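Local coordinates for uncharacterized protein (Bordetella bronchiseptica RB50, PDB 3BE3) that is of unknown function but belongs to the DUF1653 family, whose small beta fold is grouped with the SH3-like domains, at residues V12-H15 / D19-L22. Numbering follows the deposited sequence.
Sequences VYRH and DHYL. With SO4 (sulfate ion), chain D.
Arg14 lays its CG over one face of the His20 ring, 4.0 Å from the ring centroid, a CH-pi contact between two side chains running alongside each other. With CG anti to the backbone N (chi1 -179°) the Arg14 methylenes run along the imidazole, and a bend at chi3 turns the guanidinium away, its plane nearly perpendicular to the ring. Val12 CG1 approaches the same ring obliquely, and ND1 of His20 is buried without a polar partner. Beyond the hairpin, Thr79 and Pro80 also touch His20. On the other side of the sheet, the Tyr21 ring presents its edge to His15 CB, Tyr21 CE1 lying 3.6 Å from His15 CB. The His15 ring is held at both nitrogens: NE2 donates an almost straight bond (2.8 Å, 176°) to sulfate O1, and ND1 shares a water with Asp19 N. These two bonds should fix the ring's rotation. The sulfate, probably from the crystallisation liquor, is also bound by Tyr16, Arg53 and Arg71. Tyr13 and Tyr21 exchange paired backbone hydrogen bonds, and His15 N continues the series to Asp19 O at 2.8 Å. This alternation marks antiparallel pairing, and the short turn between 12-15 and 19-22 makes the pair a beta hairpin, of the two central strands of the sheet.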
ATOM      1  N   VAL B  12     -14.214   5.117   1.487  1.00 10.95           N
ATOM      2  CA  VAL B  12     -14.393   5.577   0.118  1.00 10.95           C
ATOM      3  C   VAL B  12     -14.196   7.080  -0.020  1.00 12.24           C
ATOM      4  O   VAL B  12     -14.730   7.871   0.760  1.00 10.87           O
ATOM      5  CB  VAL B  12     -15.793   5.166  -0.414  1.00  9.60           C
ATOM      6  CG1 VAL B  12     -15.994   5.667  -1.850  1.00 11.08           C
ATOM      7  CG2 VAL B  12     -15.918   3.636  -0.377  1.00  9.84           C
ATOM      8  N   TYR B  13     -13.393   7.455  -1.008  1.00 11.98           N
ATOM      9  CA  TYR B  13     -13.091   8.852  -1.282  1.00 12.31           C
ATOM     10  C   TYR B  13     -13.399   9.211  -2.724  1.00 13.58           C
ATOM     11  O   TYR B  13     -13.225   8.393  -3.630  1.00 13.01           O
ATOM     12  CB  TYR B  13     -11.607   9.145  -1.031  1.00 11.47           C
ATOM     13  CG  TYR B  13     -11.218   9.298   0.421  1.00 10.99           C
ATOM     14  CD1 TYR B  13     -11.067   8.197   1.247  1.00  9.76           C
ATOM     15  CD2 TYR B  13     -10.999  10.556   0.967  1.00 11.25           C
ATOM     16  CE1 TYR B  13     -10.707   8.341   2.590  1.00 10.30           C
ATOM     17  CE2 TYR B  13     -10.636  10.709   2.298  1.00 13.20           C
ATOM     18  CZ  TYR B  13     -10.489   9.607   3.107  1.00 11.95           C
ATOM     19  OH  TYR B  13     -10.123   9.777   4.417  1.00 13.27           O
ATOM     20  N   ARG B  14     -13.851  10.442  -2.935  1.00 14.08           N
ATOM     21  CA  ARG B  14     -14.117  10.919  -4.284  1.00 16.07           C
ATOM     22  C   ARG B  14     -12.975  11.883  -4.608  1.00 17.64           C
ATOM     23  O   ARG B  14     -12.805  12.896  -3.928  1.00 17.38           O
ATOM     24  CB  ARG B  14     -15.453  11.665  -4.360  1.00 17.49           C
ATOM     25  CG  ARG B  14     -15.794  12.166  -5.774  1.00 16.20           C
ATOM     26  CD  ARG B  14     -17.035  13.048  -5.765  1.00 19.71           C
ATOM     27  NE  ARG B  14     -16.857  14.241  -4.942  1.00 20.45           N
ATOM     28  CZ  ARG B  14     -17.650  14.584  -3.930  1.00 21.43           C
ATOM     29  NH1 ARG B  14     -18.688  13.828  -3.600  1.00 19.16           N
ATOM     30  NH2 ARG B  14     -17.404  15.685  -3.242  1.00 23.80           N
ATOM     31  N   HIS B  15     -12.175  11.532  -5.615  1.00 18.42           N
ATOM     32  CA  HIS B  15     -11.051  12.356  -6.063  1.00 19.23           C
ATOM     33  C   HIS B  15     -11.692  13.592  -6.705  1.00 19.52           C
ATOM     34  O   HIS B  15     -12.795  13.505  -7.248  1.00 18.82           O
ATOM     35  CB  HIS B  15     -10.207  11.557  -7.073  1.00 19.45           C
ATOM     36  CG  HIS B  15      -9.045  12.314  -7.641  1.00 19.25           C
ATOM     37  ND1 HIS B  15      -9.065  12.864  -8.904  1.00 20.07           N
ATOM     38  CD2 HIS B  15      -7.827  12.607  -7.123  1.00 19.94           C
ATOM     39  CE1 HIS B  15      -7.910  13.460  -9.142  1.00 20.69           C
ATOM     40  NE2 HIS B  15      -7.142  13.318  -8.075  1.00 19.66           N
ATOM     41  N   ASP B  19     -13.773  10.522 -10.002  1.00 18.82           N
ATOM     42  CA  ASP B  19     -13.716   9.088  -9.718  1.00 20.06           C
ATOM     43  C   ASP B  19     -13.605   8.755  -8.235  1.00 18.17           C
ATOM     44  O   ASP B  19     -13.100   9.556  -7.444  1.00 16.72           O
ATOM     45  CB  ASP B  19     -12.548   8.436 -10.474  1.00 20.57           C
ATOM     46  CG  ASP B  19     -12.723   8.487 -11.985  1.00 24.68           C
ATOM     47  OD1 ASP B  19     -13.827   8.157 -12.475  1.00 26.11           O
ATOM     48  OD2 ASP B  19     -11.751   8.843 -12.684  1.00 27.65           O
ATOM     49  N   HIS B  20     -14.072   7.561  -7.871  1.00 16.74           N
ATOM     50  CA  HIS B  20     -14.045   7.092  -6.483  1.00 16.30           C
ATOM     51  C   HIS B  20     -12.959   6.050  -6.231  1.00 15.22           C
ATOM     52  O   HIS B  20     -12.593   5.281  -7.126  1.00 13.52           O
ATOM     53  CB  HIS B  20     -15.417   6.525  -6.093  1.00 15.63           C
ATOM     54  CG  HIS B  20     -16.501   7.556  -6.070  1.00 18.07           C
ATOM     55  ND1 HIS B  20     -16.865   8.228  -4.921  1.00 19.10           N
ATOM     56  CD2 HIS B  20     -17.241   8.093  -7.071  1.00 14.60           C
ATOM     57  CE1 HIS B  20     -17.780   9.136  -5.215  1.00 17.44           C
ATOM     58  NE2 HIS B  20     -18.024   9.074  -6.514  1.00 19.70           N
ATOM     59  N   TYR B  21     -12.448   6.038  -5.002  1.00 14.76           N
ATOM     60  CA  TYR B  21     -11.394   5.109  -4.610  1.00 14.30           C
ATOM     61  C   TYR B  21     -11.659   4.568  -3.207  1.00 13.70           C
ATOM     62  O   TYR B  21     -12.357   5.203  -2.407  1.00 13.92           O
ATOM     63  CB  TYR B  21     -10.023   5.815  -4.618  1.00 13.68           C
ATOM     64  CG  TYR B  21      -9.572   6.346  -5.964  1.00 16.27           C
ATOM     65  CD1 TYR B  21      -9.986   7.588  -6.431  1.00 15.79           C
ATOM     66  CD2 TYR B  21      -8.722   5.604  -6.778  1.00 16.09           C
ATOM     67  CE1 TYR B  21      -9.566   8.076  -7.680  1.00 16.85           C
ATOM     68  CE2 TYR B  21      -8.299   6.083  -8.027  1.00 16.71           C
ATOM     69  CZ  TYR B  21      -8.719   7.317  -8.471  1.00 18.20           C
ATOM     70  OH  TYR B  21      -8.280   7.787  -9.691  1.00 20.06           O
ATOM     71  N   LEU B  22     -11.107   3.391  -2.920  1.00 12.72           N
ATOM     72  CA  LEU B  22     -11.253   2.777  -1.604  1.00 12.05           C
ATOM     73  C   LEU B  22      -9.911   2.832  -0.896  1.00 13.10           C
ATOM     74  O   LEU B  22      -8.976   2.134  -1.287  1.00 11.38           O
ATOM     75  CB  LEU B  22     -11.699   1.311  -1.719  1.00 10.37           C
ATOM     76  CG  LEU B  22     -11.687   0.485  -0.414  1.00 11.92           C
ATOM     77  CD1 LEU B  22     -12.649   1.060   0.605  1.00  9.91           C
ATOM     78  CD2 LEU B  22     -12.042  -0.971  -0.728  1.00  9.60           C
TER
HETATM   79  S   SO4 D 200      -3.902  14.548  -9.143  1.00 30.66           S
HETATM   80  O1  SO4 D 200      -4.455  14.219  -7.813  1.00 29.76           O
HETATM   81  O2  SO4 D 200      -3.763  16.013  -9.253  1.00 31.90           O
HETATM   82  O3  SO4 D 200      -2.580  13.924  -9.297  1.00 29.89           O
HETATM   83  O4  SO4 D 200      -4.809  14.055 -10.191  1.00 28.77           O
HETATM   84  O   HOH W   1     -11.066  11.314 -10.301  1.00 31.47           O